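Putative glycosyltransferase (GalT1) (Streptococcus parasanguinis FW213, PDB 5HEA) probably transfers a sugar from a nucleotide-activated donor, this chain being the C-terminal part of the longer protein and carrying a GT-A type glycosyltransferase family 2 domain. Local coordinates at residues L6-E17 against F35-D46; G113-F121 against L163-K174. All blocks are in the same frame, centred on the assembly; numbering follows the deposited sequence.

Contact 1 of 2, residues L6-E17 against F35-D46; sequences LISIIVPVYNVE and FEIILINDGSTD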
loop_
_atom_site.group_PDB
_atom_site.type_symbol
_atom_site.label_atom_id
_atom_site.label_comp_id
_atom_site.label_asym_id
_atom_site.label_seq_id
_atom_site.Cartn_x
_atom_site.Cartn_y
_atom_site.Cartn_z
ATOM N N LEU A 6 -23.543 -40.529 -0.973
ATOM C CA LEU A 6 -23.719 -39.084 -0.980
ATOM C C LEU A 6 -22.798 -38.396 -1.984
ATOM O O LEU A 6 -21.580 -38.612 -1.991
ATOM C CB LEU A 6 -23.501 -38.518 0.418
ATOM C CG LEU A 6 -23.612 -37.000 0.561
ATOM C CD1 LEU A 6 -25.074 -36.557 0.494
ATOM C CD2 LEU A 6 -22.950 -36.564 1.867
ATOM N N ILE A 7 -23.396 -37.585 -2.849
ATOM C CA ILE A 7 -22.624 -36.777 -3.768
ATOM C C ILE A 7 -22.578 -35.337 -3.254
ATOM O O ILE A 7 -23.611 -34.736 -2.966
ATOM C CB ILE A 7 -23.213 -36.822 -5.190
ATOM C CG1 ILE A 7 -23.140 -38.245 -5.758
ATOM C CG2 ILE A 7 -22.464 -35.856 -6.111
ATOM C CD1 ILE A 7 -23.838 -38.375 -7.093
ATOM N N SER A 8 -21.380 -34.779 -3.135
ATOM C CA SER A 8 -21.259 -33.366 -2.770
ATOM C C SER A 8 -21.153 -32.473 -4.008
ATOM O O SER A 8 -20.223 -32.616 -4.806
ATOM C CB SER A 8 -20.046 -33.138 -1.865
ATOM O OG SER A 8 -20.179 -33.816 -0.628
ATOM N N ILE A 9 -22.097 -31.545 -4.149
ATOM C CA ILE A 9 -22.119 -30.593 -5.262
ATOM C C ILE A 9 -21.653 -29.233 -4.783
ATOM O O ILE A 9 -22.321 -28.595 -3.963
ATOM C CB ILE A 9 -23.537 -30.404 -5.813
ATOM C CG1 ILE A 9 -24.190 -31.769 -6.086
ATOM C CG2 ILE A 9 -23.499 -29.517 -7.066
ATOM C CD1 ILE A 9 -25.700 -31.678 -6.318
ATOM N N ILE A 10 -20.506 -28.799 -5.294
ATOM C CA ILE A 10 -19.880 -27.555 -4.872
ATOM C C ILE A 10 -20.250 -26.426 -5.820
ATOM O O ILE A 10 -19.984 -26.486 -7.022
ATOM C CB ILE A 10 -18.345 -27.723 -4.765
ATOM C CG1 ILE A 10 -18.020 -28.714 -3.639
ATOM C CG2 ILE A 10 -17.659 -26.363 -4.538
ATOM C CD1 ILE A 10 -16.603 -29.260 -3.676
ATOM N N VAL A 11 -20.885 -25.399 -5.271
ATOM C CA VAL A 11 -21.423 -24.320 -6.084
ATOM C C VAL A 11 -20.927 -22.975 -5.554
ATOM O O VAL A 11 -21.470 -22.432 -4.593
ATOM C CB VAL A 11 -22.971 -24.364 -6.102
ATOM C CG1 VAL A 11 -23.549 -23.207 -6.937
ATOM C CG2 VAL A 11 -23.459 -25.710 -6.636
ATOM N N PRO A 12 -19.865 -22.441 -6.166
ATOM C CA PRO A 12 -19.381 -21.116 -5.783
ATOM C C PRO A 12 -20.376 -20.054 -6.233
ATOM O O PRO A 12 -20.938 -20.141 -7.327
ATOM C CB PRO A 12 -18.069 -20.978 -6.573
ATOM C CG PRO A 12 -17.695 -22.386 -6.932
ATOM C CD PRO A 12 -18.988 -23.082 -7.156
ATOM N N VAL A 13 -20.592 -19.060 -5.384
ATOM C CA VAL A 13 -21.586 -18.029 -5.653
ATOM C C VAL A 13 -20.950 -16.668 -5.463
ATOM O O VAL A 13 -20.550 -16.313 -4.351
ATOM C CB VAL A 13 -22.808 -18.156 -4.710
ATOM C CG1 VAL A 13 -23.757 -16.971 -4.892
ATOM C CG2 VAL A 13 -23.540 -19.460 -4.962
ATOM N N TYR A 14 -20.836 -15.912 -6.553
ATOM C CA TYR A 14 -20.407 -14.519 -6.467
ATOM C C TYR A 14 -21.194 -13.659 -7.459
ATOM O O TYR A 14 -21.041 -13.799 -8.672
ATOM C CB TYR A 14 -18.892 -14.354 -6.689
ATOM C CG TYR A 14 -18.458 -12.911 -6.483
ATOM C CD1 TYR A 14 -18.498 -12.335 -5.221
ATOM C CD2 TYR A 14 -18.053 -12.117 -7.552
ATOM C CE1 TYR A 14 -18.139 -11.019 -5.018
ATOM C CE2 TYR A 14 -17.686 -10.790 -7.359
ATOM C CZ TYR A 14 -17.731 -10.251 -6.087
ATOM O OH TYR A 14 -17.371 -8.948 -5.869
ATOM N N ASN A 15 -22.058 -12.801 -6.922
ATOM C CA ASN A 15 -22.815 -11.822 -7.705
ATOM C C ASN A 15 -23.529 -12.412 -8.916
ATOM O O ASN A 15 -23.354 -11.952 -10.047
ATOM C CB ASN A 15 -21.930 -10.639 -8.104
ATOM C CG ASN A 15 -21.606 -9.752 -6.926
ATOM O OD1 ASN A 15 -22.036 -10.022 -5.809
ATOM N ND2 ASN A 15 -20.848 -8.694 -7.161
ATOM N N VAL A 16 -24.342 -13.433 -8.665
ATOM C CA VAL A 16 -25.067 -14.108 -9.736
ATOM C C VAL A 16 -26.578 -14.071 -9.519
ATOM O O VAL A 16 -27.291 -15.019 -9.866
ATOM C CB VAL A 16 -24.581 -15.571 -9.889
ATOM C CG1 VAL A 16 -23.236 -15.603 -10.607
ATOM C CG2 VAL A 16 -24.482 -16.258 -8.518
ATOM N N GLU A 17 -27.067 -12.967 -8.965
ATOM C CA GLU A 17 -28.493 -12.850 -8.624
ATOM C C GLU A 17 -29.456 -13.183 -9.781
ATOM O O GLU A 17 -30.548 -13.697 -9.556
ATOM C CB GLU A 17 -28.811 -11.464 -8.045
ATOM C CG GLU A 17 -28.861 -10.336 -9.069
ATOM C CD GLU A 17 -29.150 -8.970 -8.446
ATOM O OE1 GLU A 17 -29.279 -8.872 -7.203
ATOM O OE2 GLU A 17 -29.241 -7.985 -9.209
ATOM N N PHE A 35 -27.813 -36.115 -2.354
ATOM C CA PHE A 35 -26.738 -35.155 -2.529
ATOM C C PHE A 35 -26.771 -34.094 -1.443
ATOM O O PHE A 35 -27.767 -33.939 -0.738
ATOM C CB PHE A 35 -26.808 -34.485 -3.909
ATOM C CG PHE A 35 -28.122 -33.800 -4.189
ATOM C CD1 PHE A 35 -28.411 -32.560 -3.639
ATOM C CD2 PHE A 35 -29.065 -34.400 -4.997
ATOM C CE1 PHE A 35 -29.620 -31.938 -3.889
ATOM C CE2 PHE A 35 -30.272 -33.788 -5.260
ATOM C CZ PHE A 35 -30.553 -32.552 -4.709
ATOM N N GLU A 36 -25.659 -33.379 -1.312
ATOM C CA GLU A 36 -25.640 -32.111 -0.616
ATOM C C GLU A 36 -25.174 -31.044 -1.604
ATOM O O GLU A 36 -24.294 -31.285 -2.444
ATOM C CB GLU A 36 -24.725 -32.164 0.607
ATOM C CG GLU A 36 -23.271 -32.489 0.302
ATOM C CD GLU A 36 -22.385 -32.457 1.543
ATOM O OE1 GLU A 36 -22.850 -32.020 2.619
ATOM O OE2 GLU A 36 -21.218 -32.876 1.446
ATOM N N ILE A 37 -25.794 -29.877 -1.521
ATOM C CA ILE A 37 -25.352 -28.720 -2.274
ATOM C C ILE A 37 -24.631 -27.800 -1.317
ATOM O O ILE A 37 -25.214 -27.321 -0.344
ATOM C CB ILE A 37 -26.525 -27.973 -2.903
ATOM C CG1 ILE A 37 -27.250 -28.905 -3.879
ATOM C CG2 ILE A 37 -26.016 -26.707 -3.594
ATOM C CD1 ILE A 37 -28.590 -28.410 -4.373
ATOM N N ILE A 38 -23.348 -27.583 -1.581
ATOM C CA ILE A 38 -22.550 -26.661 -0.803
ATOM C C ILE A 38 -22.444 -25.358 -1.568
ATOM O O ILE A 38 -21.734 -25.259 -2.571
ATOM C CB ILE A 38 -21.175 -27.238 -0.501
ATOM C CG1 ILE A 38 -21.346 -28.637 0.094
ATOM C CG2 ILE A 38 -20.412 -26.329 0.463
ATOM C CD1 ILE A 38 -20.060 -29.355 0.289
ATOM N N LEU A 39 -23.221 -24.381 -1.113
ATOM C CA LEU A 39 -23.240 -23.054 -1.695
ATOM C C LEU A 39 -22.189 -22.210 -1.003
ATOM O O LEU A 39 -22.326 -21.911 0.175
ATOM C CB LEU A 39 -24.620 -22.412 -1.478
ATOM C CG LEU A 39 -25.767 -22.853 -2.379
ATOM C CD1 LEU A 39 -27.074 -22.124 -2.009
ATOM C CD2 LEU A 39 -25.391 -22.598 -3.827
ATOM N N ILE A 40 -21.134 -21.823 -1.714
ATOM C CA ILE A 40 -20.145 -20.944 -1.102
ATOM C C ILE A 40 -20.344 -19.514 -1.580
ATOM O O ILE A 40 -19.897 -19.140 -2.671
ATOM C CB ILE A 40 -18.682 -21.398 -1.342
ATOM C CG1 ILE A 40 -18.490 -22.865 -0.934
ATOM C CG2 ILE A 40 -17.718 -20.510 -0.567
ATOM C CD1 ILE A 40 -18.738 -23.846 -2.064
ATOM N N ASN A 41 -21.037 -18.718 -0.768
ATOM C CA ASN A 41 -21.190 -17.307 -1.080
ATOM C C ASN A 41 -19.883 -16.588 -0.774
ATOM O O ASN A 41 -19.500 -16.432 0.390
ATOM C CB ASN A 41 -22.342 -16.674 -0.291
ATOM C CG ASN A 41 -22.314 -15.179 -0.363
ATOM O OD1 ASN A 41 -22.018 -14.619 -1.408
ATOM N ND2 ASN A 41 -22.587 -14.515 0.755
ATOM N N ASP A 42 -19.213 -16.137 -1.830
ATOM C CA ASP A 42 -17.881 -15.537 -1.745
ATOM C C ASP A 42 -17.995 -14.020 -1.562
ATOM O O ASP A 42 -17.429 -13.239 -2.333
ATOM C CB ASP A 42 -17.108 -15.905 -3.034
ATOM C CG ASP A 42 -15.648 -15.473 -3.015
ATOM O OD1 ASP A 42 -14.987 -15.540 -1.951
ATOM O OD2 ASP A 42 -15.161 -15.065 -4.089
ATOM N N GLY A 43 -18.757 -13.599 -0.550
ATOM C CA GLY A 43 -18.898 -12.182 -0.259
ATOM C C GLY A 43 -19.678 -11.409 -1.318
ATOM O O GLY A 43 -19.358 -10.258 -1.593
ATOM N N SER A 44 -20.692 -12.033 -1.916
ATOM C CA SER A 44 -21.534 -11.342 -2.897
ATOM C C SER A 44 -22.079 -10.032 -2.363
ATOM O O SER A 44 -22.367 -9.900 -1.171
ATOM C CB SER A 44 -22.723 -12.201 -3.319
ATOM O OG SER A 44 -22.295 -13.392 -3.940
ATOM N N THR A 45 -22.240 -9.069 -3.263
ATOM C CA THR A 45 -22.730 -7.752 -2.885
ATOM C C THR A 45 -24.065 -7.423 -3.533
ATOM O O THR A 45 -24.593 -6.331 -3.337
ATOM C CB THR A 45 -21.721 -6.672 -3.253
ATOM O OG1 THR A 45 -21.377 -6.826 -4.630
ATOM C CG2 THR A 45 -20.458 -6.830 -2.418
ATOM N N ASP A 46 -24.613 -8.356 -4.310
ATOM C CA ASP A 46 -25.979 -8.205 -4.820
ATOM C C ASP A 46 -26.962 -8.977 -3.925
ATOM O O ASP A 46 -26.760 -9.069 -2.715
ATOM C CB ASP A 46 -26.096 -8.623 -6.302
ATOM C CG ASP A 46 -25.696 -10.074 -6.551
ATOM O OD1 ASP A 46 -25.388 -10.787 -5.572
ATOM O OD2 ASP A 46 -25.701 -10.510 -7.736
#
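Strands 7-13 and 35-41 run parallel, their axes 4.6 Å apart and 20° askew. A ladder of backbone hydrogen bonds ties them, from E36 N to I7 O as far as D42 N to V13 O. Branching at CB favours the extended backbone in I9, V11, V13, I38 and I40, whose side chains fill both faces. On the face carrying I9, V11 and V13, V11 CG1 meets L39 CD2 at 3.7 Å; L39 CD2 also reaches V13 CG2, and helix 48-58 packs there. On the other, I10 CG2 touches I40 CD1 under helix 72-82. Together with helix 20-28 the pair makes a beta-alpha-beta unit, opening the Rossmann-like GT-A fold. E36 CG sits between backbone N and carbonyl carbon (chi1 60°), and the extended chain beyond swings OE2 over to S8 OG, which gives its anti lone pair a 2.5 Å hydrogen bond; this buried oxygen also accepts from S84 N. Beyond the strands, N15 OD1 takes T45 N in its amide plane at 2.7 Å. S44 OG, accepting from N15 N, donates to N41 OD1, which also binds S44 N in an Asx motif. D46 OD2 receives E17 N from above the carboxylate plane, and D46 OD1 is hydrogen-bonded to S48 OG.

Contact 2 of 2, residues G113-F121 against L163-K174; sequences GSDISVCNF and LTFTFSPTKLFK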
loop_
_atom_site.group_PDB
_atom_site.type_symbol
_atom_site.label_atom_id
_atom_site.label_comp_id
_atom_site.label_asym_id
_atom_site.label_seq_id
_atom_site.Cartn_x
_atom_site.Cartn_y
_atom_site.Cartn_z
ATOM N N GLY A 113 -16.806 -49.154 -12.723
ATOM C CA GLY A 113 -15.681 -49.246 -11.813
ATOM C C GLY A 113 -14.653 -48.169 -12.109
ATOM O O GLY A 113 -13.451 -48.376 -11.946
ATOM N N SER A 114 -15.121 -47.013 -12.562
ATOM C CA SER A 114 -14.219 -45.896 -12.842
ATOM C C SER A 114 -14.031 -45.040 -11.603
ATOM O O SER A 114 -14.785 -45.156 -10.650
ATOM C CB SER A 114 -14.781 -45.028 -13.963
ATOM O OG SER A 114 -14.685 -45.693 -15.201
ATOM N N ASP A 115 -13.043 -44.153 -11.633
ATOM C CA ASP A 115 -12.794 -43.262 -10.505
ATOM C C ASP A 115 -13.385 -41.886 -10.765
ATOM O O ASP A 115 -13.575 -41.096 -9.842
ATOM C CB ASP A 115 -11.298 -43.140 -10.286
ATOM C CG ASP A 115 -10.646 -44.497 -10.032
ATOM O OD1 ASP A 115 -9.776 -44.904 -10.826
ATOM O OD2 ASP A 115 -11.030 -45.164 -9.050
ATOM N N ILE A 116 -13.633 -41.612 -12.044
ATOM C CA ILE A 116 -14.170 -40.338 -12.518
ATOM C C ILE A 116 -15.110 -40.634 -13.682
ATOM O O ILE A 116 -14.827 -41.514 -14.497
ATOM C CB ILE A 116 -13.039 -39.398 -13.012
ATOM C CG1 ILE A 116 -12.029 -39.143 -11.882
ATOM C CG2 ILE A 116 -13.625 -38.065 -13.536
ATOM C CD1 ILE A 116 -10.781 -38.374 -12.300
ATOM N N SER A 117 -16.244 -39.939 -13.737
ATOM C CA SER A 117 -17.073 -39.927 -14.933
ATOM C C SER A 117 -17.221 -38.473 -15.395
ATOM O O SER A 117 -17.163 -37.540 -14.589
ATOM C CB SER A 117 -18.440 -40.574 -14.692
ATOM O OG SER A 117 -19.225 -39.804 -13.800
ATOM N N VAL A 118 -17.385 -38.294 -16.699
ATOM C CA VAL A 118 -17.384 -36.976 -17.315
ATOM C C VAL A 118 -18.476 -36.976 -18.361
ATOM O O VAL A 118 -18.608 -37.941 -19.120
ATOM C CB VAL A 118 -16.033 -36.688 -18.021
ATOM C CG1 VAL A 118 -16.030 -35.289 -18.680
ATOM C CG2 VAL A 118 -14.857 -36.834 -17.050
ATOM N N CYS A 119 -19.280 -35.920 -18.397
ATOM C CA CYS A 119 -20.211 -35.764 -19.511
ATOM C C CYS A 119 -19.864 -34.509 -20.288
ATOM O O CYS A 119 -18.878 -33.832 -19.989
ATOM C CB CYS A 119 -21.687 -35.775 -19.057
ATOM S SG CYS A 119 -22.263 -34.326 -18.124
ATOM N N ASN A 120 -20.668 -34.198 -21.289
ATOM C CA ASN A 120 -20.392 -33.055 -22.137
ATOM C C ASN A 120 -21.358 -31.933 -21.766
ATOM O O ASN A 120 -22.101 -32.033 -20.778
ATOM C CB ASN A 120 -20.544 -33.460 -23.613
ATOM C CG ASN A 120 -19.602 -32.703 -24.532
ATOM O OD1 ASN A 120 -19.302 -31.529 -24.311
ATOM N ND2 ASN A 120 -19.123 -33.378 -25.567
ATOM N N PHE A 121 -21.353 -30.858 -22.539
ATOM C CA PHE A 121 -22.298 -29.776 -22.270
ATOM C C PHE A 121 -22.866 -29.216 -23.562
ATOM O O PHE A 121 -22.222 -29.264 -24.608
ATOM C CB PHE A 121 -21.635 -28.650 -21.444
ATOM C CG PHE A 121 -20.511 -27.958 -22.151
ATOM C CD1 PHE A 121 -20.753 -26.855 -22.958
ATOM C CD2 PHE A 121 -19.213 -28.414 -22.025
ATOM C CE1 PHE A 121 -19.716 -26.221 -23.618
ATOM C CE2 PHE A 121 -18.174 -27.789 -22.689
ATOM C CZ PHE A 121 -18.423 -26.693 -23.482
ATOM N N LEU A 163 -13.572 -28.421 -22.544
ATOM C CA LEU A 163 -14.357 -29.400 -21.791
ATOM C C LEU A 163 -13.529 -30.276 -20.859
ATOM O O LEU A 163 -13.892 -30.467 -19.694
ATOM C CB LEU A 163 -15.125 -30.302 -22.745
ATOM C CG LEU A 163 -15.758 -31.511 -22.058
ATOM C CD1 LEU A 163 -16.893 -31.068 -21.163
ATOM C CD2 LEU A 163 -16.219 -32.510 -23.109
ATOM N N THR A 164 -12.422 -30.810 -21.379
ATOM C CA THR A 164 -11.623 -31.789 -20.660
ATOM C C THR A 164 -10.792 -31.173 -19.538
ATOM O O THR A 164 -10.798 -31.659 -18.410
ATOM C CB THR A 164 -10.667 -32.542 -21.620
ATOM O OG1 THR A 164 -11.431 -33.193 -22.645
ATOM C CG2 THR A 164 -9.860 -33.597 -20.870
ATOM N N PHE A 165 -10.065 -30.109 -19.848
ATOM C CA PHE A 165 -9.042 -29.631 -18.912
ATOM C C PHE A 165 -9.381 -28.334 -18.192
ATOM O O PHE A 165 -9.017 -28.150 -17.030
ATOM C CB PHE A 165 -7.688 -29.492 -19.615
ATOM C CG PHE A 165 -7.128 -30.795 -20.108
ATOM C CD1 PHE A 165 -6.574 -31.702 -19.224
ATOM C CD2 PHE A 165 -7.166 -31.116 -21.453
ATOM C CE1 PHE A 165 -6.064 -32.905 -19.672
ATOM C CE2 PHE A 165 -6.654 -32.313 -21.905
ATOM C CZ PHE A 165 -6.103 -33.210 -21.014
ATOM N N THR A 166 -10.068 -27.426 -18.870
ATOM C CA THR A 166 -10.235 -26.095 -18.302
ATOM C C THR A 166 -11.640 -25.825 -17.758
ATOM O O THR A 166 -11.942 -24.698 -17.360
ATOM C CB THR A 166 -9.835 -25.010 -19.316
ATOM O OG1 THR A 166 -10.789 -24.972 -20.379
ATOM C CG2 THR A 166 -8.466 -25.319 -19.899
ATOM N N PHE A 167 -12.495 -26.850 -17.744
ATOM C CA PHE A 167 -13.853 -26.702 -17.211
ATOM C C PHE A 167 -14.090 -27.680 -16.060
ATOM O O PHE A 167 -14.056 -28.900 -16.238
ATOM C CB PHE A 167 -14.904 -26.901 -18.314
ATOM C CG PHE A 167 -16.243 -26.292 -17.990
ATOM C CD1 PHE A 167 -16.328 -24.982 -17.537
ATOM C CD2 PHE A 167 -17.415 -27.026 -18.142
ATOM C CE1 PHE A 167 -17.566 -24.410 -17.233
ATOM C CE2 PHE A 167 -18.651 -26.474 -17.837
ATOM C CZ PHE A 167 -18.728 -25.154 -17.380
ATOM N N SER A 168 -14.316 -27.150 -14.870
ATOM C CA SER A 168 -14.511 -28.021 -13.710
ATOM C C SER A 168 -15.858 -28.779 -13.603
ATOM O O SER A 168 -15.881 -29.890 -13.067
ATOM C CB SER A 168 -14.195 -27.279 -12.405
ATOM O OG SER A 168 -14.998 -26.127 -12.268
ATOM N N PRO A 169 -16.982 -28.182 -14.070
ATOM C CA PRO A 169 -18.217 -28.979 -14.031
ATOM C C PRO A 169 -18.236 -30.114 -15.041
ATOM O O PRO A 169 -17.264 -30.309 -15.782
ATOM C CB PRO A 169 -19.312 -27.953 -14.378
ATOM C CG PRO A 169 -18.703 -26.615 -13.945
ATOM C CD PRO A 169 -17.258 -26.760 -14.354
ATOM N N THR A 170 -19.355 -30.838 -15.060
ATOM C CA THR A 170 -19.620 -31.993 -15.952
ATOM C C THR A 170 -18.910 -33.268 -15.518
ATOM O O THR A 170 -18.930 -34.264 -16.230
ATOM C CB THR A 170 -19.368 -31.723 -17.491
ATOM O OG1 THR A 170 -18.004 -31.982 -17.838
ATOM C CG2 THR A 170 -19.766 -30.291 -17.902
ATOM N N LYS A 171 -18.301 -33.237 -14.335
ATOM C CA LYS A 171 -17.396 -34.286 -13.914
ATOM C C LYS A 171 -17.709 -34.723 -12.496
ATOM O O LYS A 171 -17.875 -33.897 -11.598
ATOM C CB LYS A 171 -15.944 -33.788 -14.033
ATOM C CG LYS A 171 -15.607 -33.325 -15.466
ATOM C CD LYS A 171 -14.320 -32.546 -15.551
ATOM C CE LYS A 171 -14.131 -32.024 -16.970
ATOM N NZ LYS A 171 -15.158 -31.005 -17.360
ATOM N N LEU A 172 -17.809 -36.033 -12.309
ATOM C CA LEU A 172 -18.029 -36.624 -10.992
ATOM C C LEU A 172 -16.755 -37.342 -10.544
ATOM O O LEU A 172 -16.287 -38.259 -11.222
ATOM C CB LEU A 172 -19.206 -37.599 -11.049
ATOM C CG LEU A 172 -19.613 -38.293 -9.750
ATOM C CD1 LEU A 172 -20.195 -37.272 -8.781
ATOM C CD2 LEU A 172 -20.602 -39.432 -10.017
ATOM N N PHE A 173 -16.197 -36.914 -9.407
ATOM C CA PHE A 173 -14.917 -37.420 -8.900
ATOM C C PHE A 173 -15.087 -38.213 -7.603
ATOM O O PHE A 173 -15.797 -37.768 -6.705
ATOM C CB PHE A 173 -13.975 -36.250 -8.562
ATOM C CG PHE A 173 -13.695 -35.319 -9.714
ATOM C CD1 PHE A 173 -12.698 -35.614 -10.634
ATOM C CD2 PHE A 173 -14.410 -34.141 -9.862
ATOM C CE1 PHE A 173 -12.434 -34.759 -11.699
ATOM C CE2 PHE A 173 -14.149 -33.269 -10.925
ATOM C CZ PHE A 173 -13.162 -33.583 -11.846
ATOM N N LYS A 174 -14.416 -39.359 -7.487
ATOM C CA LYS A 174 -14.230 -39.976 -6.176
ATOM C C LYS A 174 -13.555 -38.957 -5.286
ATOM O O LYS A 174 -12.603 -38.289 -5.704
ATOM C CB LYS A 174 -13.380 -41.245 -6.262
ATOM C CG LYS A 174 -14.189 -42.449 -6.742
ATOM C CD LYS A 174 -13.383 -43.724 -6.698
ATOM C CE LYS A 174 -14.168 -44.869 -7.313
ATOM N NZ LYS A 174 -13.305 -46.065 -7.574
HETATM O O HOH W 1 -16.014 -46.959 -9.016
#
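I116, S117 and V118 pair in antiparallel register with F173, L172 and K171. S117 and L172 form the hydrogen-bonded pair: L172 N reaches S117 O at 2.8 Å and S117 N returns to L172 O. The ladder goes on at both ends, through K174 N to D115 O and C119 N to T170 O. T170 makes the turn into strand 171-174 with a positive phi of 77°, unusual for a beta-branched residue.

Charge closes one end. K174, its chain extended beyond CG, crosses D115 obliquely and brings NZ to D115 OD2, a salt bridge of 2.9 Å met on the anti side of the carboxylate, 24° out of its plane; D115 OD1 is held by S203 N. A water donating to S114 O is also weakly bound by K174 NZ. K171 is a buried lysine whose chain turns at its last torsion (chi4 66°), carrying NZ inward to the carbonyl oxygens of L163, F167 and P169. Three acceptors thus grip the ammonium group and knit helix 161-166 to the following loop, and probably favour its charged form.

Apolar contacts fill the rest. The methylene CG of K171 lies beside V118 CG1 at 3.8 Å, and I116 CD1 abuts the edge of the F173 ring. L163 CD1 lies at the edge of the F121 ring, 3.6 Å from F121 CD2, and L163 CD2 rests against the N120 amide. The F121 and F167 rings meet obliquely.

Strand 116-125 lies between strand 171-174 and the parallel strand 204-217. S117, C119 and L172 touch helix 101-110, with S117 OG bonded to L105 O, whereas K171 and F173 pack on helix 195-201.

Contacts 1 and 2 belong to one mixed sheet, their centres about 19 Å apart. Strand 87-90 connects them, running parallel to 7-13 on one side and antiparallel to 171-174 on the other, so the order 35-41, 7-13, 87-90, 171-174, 116-125 passes from the parallel part of the sheet to its antiparallel part. They also touch directly: I7 CG2 lies 3.8 Å from L172 CD1. In GT-A enzymes the nucleotide-sugar usually binds at the C-terminal ends of the parallel strands, consistent with a role for the loops beyond V13 and N41 in contact 1. Contact 2 builds the neighbouring antiparallel part, and both belong to the family 2 glycosyltransferase domain.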